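Local coordinates for alpha-1,4-endofucoidanase (Mariniflexile fucanivorans, PDB 6DLH), which hydrolyses alpha-1,4-linked fucoidan internally as a retaining glycoside hydrolase of family 107, and binds calcium ions, at residues A[232-238]-A[249-253]; A[418-424]-A[447-453]; A[548-554]-A[585-591]. One frame throughout, in Å; residues are numbered along the deposited sequence.

Interaction 1. Residues A[232-238]-A[249-253]; sequences MEDECGD and RIYQA
Met232 and Ile250 bring the two backbones to 6.6 Å between their CA atoms, where the weakly bonded end of helix 228-233 and the loop after it meet the first turn of helix 249-259. The CG of Met232 presses on CG2 of Ile250, and the two side chains run past each other, antiparallel. The Met232 chain then bends at chi2 and chi3 (147° and 88°). This bend brings SD over one face of the Tyr251 ring, 4.3 Å from the ring centroid. On the loop side, Cys236 CB packs against CD1 of Ile250. Asp238 supplies the polar part. Its OD2 accepts a bond from Ile250 N at 3.1 Å, met on the syn side of the carboxylate but bent to 137° at the hydrogen. OD1 takes a hydrogen bond from a water at 2.7 Å, and Arg249 N donates to the same water. Arg198 forms a salt bridge with OD1, so both carboxylate oxygens are engaged. The Tyr251 hydroxyl bonds to Asn271. A Met-aromatic contact and a carboxylate at a helix N-terminus thus join the helix after sheet strand 222-226 to the one before strand 266-269, consistent with a beta/alpha catalytic fold like that of GH29.

Interaction 2. Residues A[418-424]-A[447-453]; sequences PGKPNWS and VDFWDPE. With CA (calcium ion), chain I.
A calcium site and a short two-stranded antiparallel ladder join residues 418-424 and 447-453 in the first Ig-like region, just after helix 399-415. At the metal, Gly419 O coordinates calcium at 2.1 Å. Glu453 OE1 and the more distant Asp451 OD1, at 2.7 Å from the ion, bind it too, with a water and Asp502 completing the set. Glu453 also receives Gly419 N on OE2 at 2.9 Å, from the syn side, so one carboxylate holds both the ion and the glycine backbone. Asp451 OD1 accepts from Glu453 N at 2.8 Å, from above the carboxylate plane. This Asx turn ties two ligands together.

Beyond the site, Asn422 and Trp450 form a hydrogen-bonded pair. Asn422 N donates to Trp450 O at 3.0 Å, and Trp450 N donates back to Asn422 O. With its CG between the backbone N and carbonyl carbon (chi1 61°), Trp450 turns its indole back across the strand pair, under Asn422 O and CB. Its NE1 bonds to Lys413 O. On the other face of the ladder, Phe449 and Trp423 form a T-shaped pair, the Phe449 edge on the Trp423 face, with planes at 83° and Phe449 CD2 3.4 Å from Trp423 CZ3. A water bridges Ser424 OG and Asp448 OD1. The ion, held by one backbone carbonyl and three carboxylates, links both segments beside the ladder, a calcium site of an Ig-like domain.

Interaction 3. Residues A[548-554]-A[585-591]; sequences YGSLLKL and DTWRLSG
Strands 550-553 and 586-590 pair antiparallel at the edge of a three-stranded sheet in the second Ig-like region. Their axes approach to 4.7 Å and their directions differ by 154°. The backbone bonds form a regular ladder. Ser550 and Leu589 exchange two hydrogen bonds, the shorter being Leu589 N to Ser550 O at 2.8 Å. Leu552 and Trp587 do the same. Leu554 N to Asp585 O and Tyr548 N to Gly591 O extend the pairing past both ends of the ladder. Between the bonded pairs, CA-H groups face carbonyls, as from Leu551 CA to Trp587 O at 3.4 Å.

The apolar contacts gather on the face of Leu552, Trp587 and Leu589. Leu552 CD1 meets Leu589 CD1 at 4.2 Å, and the two side chains cross at a slant. Tyr548 runs beside Leu589 in the same direction, with CE2 near Leu589 CB, while its hydroxyl bonds to Ala540 O. Leu539 of strand 537-543 touches Tyr548, Ser550 and Leu589 from this side.

The polar contacts favour the other face. Lys553 NZ forms a salt bridge with Asp127, and Thr586 OG1 bonds to Arg64. Arg588 bends at chi2 (92°) and reaches across to the neighbouring strand. Its NH2 then donates to Tyr548 O at 3.3 Å, with the carbonyl oxygen close to the guanidinium plane.

Overall arrangement
The three contacts follow one another along the chain without touching. Interaction 1 is the buried one: it joins a helix end and the loop after it to the start of another helix in the catalytic domain, through apolar packing and a carboxylate with several partners. Interactions 2 and 3 are partly buried and lie in Ig-like regions. Both rest on antiparallel strand pairing, but interaction 2 has a very short ladder with a metal at one end, while interaction 3 relies on a longer run of backbone bonds. Their centres are about 40 Å apart. Interactions 1 and 3 lie on opposite sides of the chain's centre, with centres about 42 Å apart.

Interaction 1. Residues A[232-238]-A[249-253]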
# COMPACT_ATOMS: atom_id res chain seq x y z
N MET A 232 -8.60 22.36 7.36
CA MET A 232 -10.03 22.60 7.52
C MET A 232 -10.29 23.78 8.47
O MET A 232 -11.25 24.51 8.27
CB MET A 232 -10.76 21.36 8.01
CG MET A 232 -10.97 20.38 6.90
SD MET A 232 -10.93 18.67 7.41
CE MET A 232 -12.63 18.37 7.85
N GLU A 233 -9.43 23.95 9.48
CA GLU A 233 -9.59 25.04 10.42
C GLU A 233 -8.77 26.25 9.96
O GLU A 233 -9.34 27.25 9.56
CB GLU A 233 -9.25 24.60 11.85
CG GLU A 233 -9.21 25.75 12.85
CD GLU A 233 -8.90 25.33 14.27
OE1 GLU A 233 -8.40 24.20 14.46
OE2 GLU A 233 -9.15 26.12 15.18
N ASP A 234 -7.44 26.11 10.02
CA ASP A 234 -6.52 27.22 9.83
C ASP A 234 -6.64 27.84 8.44
O ASP A 234 -6.39 29.03 8.28
CB ASP A 234 -5.07 26.81 10.12
CG ASP A 234 -4.74 26.62 11.59
OD1 ASP A 234 -5.68 26.63 12.42
OD2 ASP A 234 -3.55 26.47 11.89
N GLU A 235 -7.00 27.03 7.43
CA GLU A 235 -7.00 27.50 6.06
C GLU A 235 -8.41 27.83 5.58
O GLU A 235 -8.63 28.88 4.98
CB GLU A 235 -6.29 26.51 5.13
N CYS A 236 -9.37 26.93 5.87
CA CYS A 236 -10.66 26.95 5.19
C CYS A 236 -11.80 27.26 6.16
O CYS A 236 -12.97 27.08 5.83
CB CYS A 236 -10.89 25.63 4.45
SG CYS A 236 -9.54 25.23 3.31
N GLY A 237 -11.45 27.70 7.38
CA GLY A 237 -12.34 28.49 8.22
C GLY A 237 -13.35 27.69 9.03
O GLY A 237 -14.27 28.27 9.60
N ASP A 238 -13.18 26.36 9.10
CA ASP A 238 -14.04 25.56 9.96
C ASP A 238 -13.59 25.72 11.41
O ASP A 238 -12.45 26.09 11.67
CB ASP A 238 -14.08 24.10 9.52
CG ASP A 238 -15.15 23.81 8.47
OD1 ASP A 238 -15.41 24.71 7.63
OD2 ASP A 238 -15.73 22.70 8.52
N ARG A 249 -18.46 22.17 8.16
CA ARG A 249 -19.11 21.73 6.93
C ARG A 249 -18.18 20.78 6.18
O ARG A 249 -18.64 19.78 5.64
CB ARG A 249 -19.55 22.92 6.06
CG ARG A 249 -20.82 23.61 6.54
CD ARG A 249 -22.05 22.74 6.45
NE ARG A 249 -23.26 23.42 6.90
CZ ARG A 249 -24.43 22.82 7.13
NH1 ARG A 249 -25.47 23.53 7.54
NH2 ARG A 249 -24.56 21.52 6.95
N ILE A 250 -16.88 21.12 6.15
CA ILE A 250 -15.87 20.27 5.55
C ILE A 250 -15.80 18.95 6.32
O ILE A 250 -15.75 17.89 5.70
CB ILE A 250 -14.50 20.99 5.50
CG1 ILE A 250 -14.64 22.40 4.93
CG2 ILE A 250 -13.50 20.15 4.73
CD1 ILE A 250 -13.34 23.18 4.85
N TYR A 251 -15.84 19.02 7.66
CA TYR A 251 -15.86 17.82 8.48
C TYR A 251 -17.02 16.93 8.06
O TYR A 251 -16.87 15.71 7.98
CB TYR A 251 -15.86 18.18 9.97
CG TYR A 251 -14.57 18.79 10.46
CD1 TYR A 251 -13.48 17.99 10.81
CD2 TYR A 251 -14.42 20.16 10.54
CE1 TYR A 251 -12.29 18.55 11.24
CE2 TYR A 251 -13.23 20.74 10.96
CZ TYR A 251 -12.17 19.93 11.32
OH TYR A 251 -11.00 20.51 11.73
N GLN A 252 -18.16 17.57 7.77
CA GLN A 252 -19.38 16.89 7.35
C GLN A 252 -19.20 16.27 5.97
O GLN A 252 -19.58 15.12 5.75
CB GLN A 252 -20.55 17.88 7.32
CG GLN A 252 -21.90 17.19 7.14
CD GLN A 252 -23.06 18.16 7.22
OE1 GLN A 252 -22.94 19.32 6.84
NE2 GLN A 252 -24.19 17.67 7.70
N ALA A 253 -18.61 17.03 5.05
CA ALA A 253 -18.45 16.59 3.68
C ALA A 253 -17.69 15.27 3.65
O ALA A 253 -18.10 14.32 2.98
CB ALA A 253 -17.76 17.66 2.86
O HOH W 1 -18.06 24.88 7.99

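Interaction 2. Residues A[418-424]-A[447-453]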
# COMPACT_ATOMS: atom_id res chain seq x y z
N PRO A 418 -10.73 -13.55 30.16
CA PRO A 418 -10.52 -14.87 30.76
C PRO A 418 -11.79 -15.72 30.80
O PRO A 418 -12.88 -15.23 30.54
CB PRO A 418 -10.01 -14.52 32.18
CG PRO A 418 -9.53 -13.08 32.07
CD PRO A 418 -10.52 -12.44 31.10
N GLY A 419 -11.62 -17.03 31.08
CA GLY A 419 -12.74 -17.92 31.33
C GLY A 419 -13.17 -18.72 30.10
O GLY A 419 -12.58 -19.75 29.78
N LYS A 420 -14.22 -18.24 29.43
CA LYS A 420 -14.78 -18.88 28.25
C LYS A 420 -13.81 -18.73 27.08
O LYS A 420 -12.92 -17.89 27.12
CB LYS A 420 -16.14 -18.28 27.93
CG LYS A 420 -17.27 -18.70 28.86
CD LYS A 420 -18.57 -17.95 28.63
CE LYS A 420 -19.68 -18.35 29.58
NZ LYS A 420 -19.21 -18.48 30.98
N PRO A 421 -13.93 -19.57 26.02
CA PRO A 421 -13.04 -19.48 24.86
C PRO A 421 -13.01 -18.11 24.17
O PRO A 421 -14.02 -17.41 24.11
CB PRO A 421 -13.62 -20.51 23.88
CG PRO A 421 -14.32 -21.51 24.77
CD PRO A 421 -14.88 -20.68 25.91
N ASN A 422 -11.84 -17.77 23.62
CA ASN A 422 -11.71 -16.60 22.76
C ASN A 422 -11.54 -17.06 21.31
O ASN A 422 -10.80 -17.99 21.04
CB ASN A 422 -10.53 -15.72 23.17
CG ASN A 422 -10.59 -15.21 24.60
OD1 ASN A 422 -9.58 -14.76 25.13
ND2 ASN A 422 -11.76 -15.26 25.22
N TRP A 423 -12.26 -16.38 20.40
CA TRP A 423 -12.04 -16.52 18.97
C TRP A 423 -11.00 -15.51 18.50
O TRP A 423 -10.83 -14.44 19.10
CB TRP A 423 -13.37 -16.34 18.21
CG TRP A 423 -14.30 -17.51 18.33
CD1 TRP A 423 -15.18 -17.77 19.34
CD2 TRP A 423 -14.45 -18.58 17.38
NE1 TRP A 423 -15.87 -18.93 19.09
CE2 TRP A 423 -15.44 -19.45 17.89
CE3 TRP A 423 -13.85 -18.89 16.15
CZ2 TRP A 423 -15.84 -20.60 17.22
CZ3 TRP A 423 -14.24 -20.04 15.49
CH2 TRP A 423 -15.23 -20.88 16.01
N SER A 424 -10.32 -15.83 17.40
CA SER A 424 -9.20 -15.02 16.92
C SER A 424 -9.70 -13.75 16.24
O SER A 424 -10.78 -13.73 15.66
CB SER A 424 -8.31 -15.83 16.02
OG SER A 424 -8.98 -16.21 14.84
N VAL A 447 -5.15 -21.25 17.19
CA VAL A 447 -5.19 -20.40 16.01
C VAL A 447 -6.52 -19.65 15.97
O VAL A 447 -6.56 -18.43 16.09
CB VAL A 447 -4.91 -21.19 14.71
CG1 VAL A 447 -4.98 -20.32 13.47
CG2 VAL A 447 -3.56 -21.89 14.77
N ASP A 448 -7.62 -20.40 15.81
CA ASP A 448 -8.94 -19.82 15.59
C ASP A 448 -9.65 -19.59 16.92
O ASP A 448 -10.56 -18.76 16.99
CB ASP A 448 -9.79 -20.72 14.69
CG ASP A 448 -9.22 -20.88 13.29
OD1 ASP A 448 -9.29 -19.92 12.52
OD2 ASP A 448 -8.71 -21.98 13.00
N PHE A 449 -9.27 -20.35 17.94
CA PHE A 449 -9.90 -20.25 19.25
C PHE A 449 -9.02 -20.94 20.28
O PHE A 449 -8.21 -21.80 19.93
CB PHE A 449 -11.32 -20.84 19.25
CG PHE A 449 -11.50 -22.13 18.49
CD1 PHE A 449 -10.85 -23.29 18.89
CD2 PHE A 449 -12.35 -22.19 17.40
CE1 PHE A 449 -11.03 -24.48 18.19
CE2 PHE A 449 -12.54 -23.38 16.71
CZ PHE A 449 -11.87 -24.52 17.10
N TRP A 450 -9.19 -20.56 21.54
CA TRP A 450 -8.36 -21.08 22.62
C TRP A 450 -9.06 -20.86 23.95
O TRP A 450 -9.96 -20.03 24.07
CB TRP A 450 -6.96 -20.45 22.59
CG TRP A 450 -6.98 -18.97 22.77
CD1 TRP A 450 -6.97 -18.28 23.95
CD2 TRP A 450 -7.06 -17.98 21.72
NE1 TRP A 450 -7.03 -16.93 23.71
CE2 TRP A 450 -7.08 -16.72 22.36
CE3 TRP A 450 -7.10 -18.04 20.32
CZ2 TRP A 450 -7.15 -15.53 21.63
CZ3 TRP A 450 -7.17 -16.87 19.61
CH2 TRP A 450 -7.19 -15.63 20.26
N ASP A 451 -8.65 -21.67 24.94
CA ASP A 451 -9.04 -21.50 26.33
C ASP A 451 -8.01 -20.58 26.99
O ASP A 451 -6.84 -20.95 27.10
CB ASP A 451 -9.18 -22.86 27.01
CG ASP A 451 -8.98 -22.87 28.51
OD1 ASP A 451 -9.05 -21.79 29.12
OD2 ASP A 451 -8.75 -23.96 29.07
N PRO A 452 -8.41 -19.37 27.43
CA PRO A 452 -7.47 -18.42 28.04
C PRO A 452 -6.59 -19.03 29.12
O PRO A 452 -5.41 -18.69 29.21
CB PRO A 452 -8.41 -17.35 28.61
CG PRO A 452 -9.57 -17.34 27.64
CD PRO A 452 -9.77 -18.81 27.32
N GLU A 453 -7.15 -19.95 29.91
CA GLU A 453 -6.46 -20.51 31.06
C GLU A 453 -5.62 -21.72 30.65
O GLU A 453 -4.84 -22.23 31.46
CB GLU A 453 -7.44 -20.85 32.18
CG GLU A 453 -7.96 -19.64 32.93
CD GLU A 453 -8.98 -18.83 32.15
OE1 GLU A 453 -9.69 -19.42 31.33
OE2 GLU A 453 -9.05 -17.60 32.35
CA CA I . -11.14 -21.12 30.61
O HOH W 2 -10.81 -17.90 13.16
O HOH W 3 -11.22 -23.64 30.83

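Interaction 3. Residues A[548-554]-A[585-591]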
# COMPACT_ATOMS: atom_id res chain seq x y z
N TYR A 548 11.26 -4.04 -17.11
CA TYR A 548 9.93 -4.32 -17.60
C TYR A 548 9.00 -4.53 -16.40
O TYR A 548 9.43 -4.97 -15.35
CB TYR A 548 9.94 -5.54 -18.54
CG TYR A 548 8.60 -5.88 -19.14
CD1 TYR A 548 8.04 -5.10 -20.14
CD2 TYR A 548 7.88 -6.98 -18.70
CE1 TYR A 548 6.81 -5.40 -20.70
CE2 TYR A 548 6.64 -7.30 -19.24
CZ TYR A 548 6.11 -6.50 -20.24
OH TYR A 548 4.89 -6.80 -20.78
N GLY A 549 7.72 -4.19 -16.59
CA GLY A 549 6.73 -4.38 -15.53
C GLY A 549 5.37 -4.76 -16.10
O GLY A 549 4.75 -3.97 -16.81
N SER A 550 4.93 -5.99 -15.80
CA SER A 550 3.60 -6.44 -16.15
C SER A 550 3.10 -7.46 -15.13
O SER A 550 3.90 -8.17 -14.51
CB SER A 550 3.56 -6.98 -17.56
OG SER A 550 2.22 -7.02 -18.05
N LEU A 551 1.78 -7.54 -14.97
CA LEU A 551 1.16 -8.39 -13.96
C LEU A 551 0.32 -9.48 -14.61
O LEU A 551 -0.28 -9.28 -15.66
CB LEU A 551 0.30 -7.52 -13.04
CG LEU A 551 1.06 -6.46 -12.24
CD1 LEU A 551 0.10 -5.52 -11.53
CD2 LEU A 551 2.01 -7.12 -11.24
N LEU A 552 0.28 -10.64 -13.95
CA LEU A 552 -0.67 -11.68 -14.27
C LEU A 552 -1.50 -11.95 -13.01
O LEU A 552 -0.94 -12.21 -11.96
CB LEU A 552 0.10 -12.92 -14.72
CG LEU A 552 0.98 -12.73 -15.96
CD1 LEU A 552 1.80 -13.97 -16.25
CD2 LEU A 552 0.13 -12.35 -17.17
N LYS A 553 -2.83 -11.88 -13.14
CA LYS A 553 -3.68 -11.90 -11.96
C LYS A 553 -4.83 -12.89 -12.12
O LYS A 553 -5.53 -12.89 -13.14
CB LYS A 553 -4.23 -10.50 -11.67
CG LYS A 553 -3.18 -9.44 -11.36
CD LYS A 553 -3.76 -8.21 -10.68
CE LYS A 553 -4.50 -7.29 -11.63
NZ LYS A 553 -5.41 -6.38 -10.89
N LEU A 554 -5.04 -13.70 -11.08
CA LEU A 554 -6.16 -14.62 -10.99
C LEU A 554 -7.45 -13.85 -11.27
O LEU A 554 -7.66 -12.76 -10.73
CB LEU A 554 -6.16 -15.23 -9.58
CG LEU A 554 -7.18 -16.32 -9.28
CD1 LEU A 554 -6.83 -17.62 -10.01
CD2 LEU A 554 -7.29 -16.56 -7.78
N ASP A 585 -2.59 -14.76 -5.85
CA ASP A 585 -3.46 -14.37 -6.94
C ASP A 585 -2.75 -13.39 -7.87
O ASP A 585 -3.38 -12.85 -8.77
CB ASP A 585 -4.83 -13.91 -6.42
CG ASP A 585 -4.86 -12.58 -5.68
OD1 ASP A 585 -3.80 -11.91 -5.60
OD2 ASP A 585 -5.95 -12.21 -5.18
N THR A 586 -1.45 -13.19 -7.65
CA THR A 586 -0.74 -12.13 -8.36
C THR A 586 0.70 -12.54 -8.65
O THR A 586 1.47 -12.87 -7.74
CB THR A 586 -0.82 -10.80 -7.60
OG1 THR A 586 -2.18 -10.46 -7.33
CG2 THR A 586 -0.16 -9.66 -8.34
N TRP A 587 1.07 -12.49 -9.94
CA TRP A 587 2.42 -12.76 -10.38
C TRP A 587 2.93 -11.55 -11.16
O TRP A 587 2.13 -10.77 -11.69
CB TRP A 587 2.49 -14.03 -11.24
CG TRP A 587 2.05 -15.27 -10.52
CD1 TRP A 587 0.80 -15.56 -10.05
CD2 TRP A 587 2.88 -16.40 -10.18
NE1 TRP A 587 0.79 -16.80 -9.46
CE2 TRP A 587 2.05 -17.33 -9.52
CE3 TRP A 587 4.23 -16.72 -10.37
CZ2 TRP A 587 2.53 -18.55 -9.04
CZ3 TRP A 587 4.70 -17.92 -9.90
CH2 TRP A 587 3.86 -18.83 -9.25
N ARG A 588 4.25 -11.41 -11.22
CA ARG A 588 4.88 -10.24 -11.81
C ARG A 588 5.91 -10.68 -12.84
O ARG A 588 6.74 -11.54 -12.56
CB ARG A 588 5.55 -9.41 -10.70
CG ARG A 588 6.57 -8.39 -11.19
CD ARG A 588 5.98 -7.01 -11.44
NE ARG A 588 6.93 -6.14 -12.11
CZ ARG A 588 7.77 -5.32 -11.50
NH1 ARG A 588 7.78 -5.24 -10.18
NH2 ARG A 588 8.61 -4.58 -12.21
N LEU A 589 5.84 -10.06 -14.03
CA LEU A 589 6.86 -10.20 -15.06
C LEU A 589 7.77 -8.98 -15.03
O LEU A 589 7.30 -7.85 -15.09
CB LEU A 589 6.20 -10.32 -16.44
CG LEU A 589 5.32 -11.55 -16.67
CD1 LEU A 589 4.61 -11.44 -18.01
CD2 LEU A 589 6.14 -12.83 -16.61
N SER A 590 9.07 -9.24 -14.95
CA SER A 590 10.06 -8.17 -14.95
C SER A 590 11.25 -8.59 -15.79
O SER A 590 11.15 -9.52 -16.60
CB SER A 590 10.47 -7.81 -13.53
OG SER A 590 11.05 -8.92 -12.86
N GLY A 591 12.38 -7.92 -15.56
CA GLY A 591 13.60 -8.17 -16.30
C GLY A 591 13.91 -7.01 -17.24
O GLY A 591 13.02 -6.22 -17.55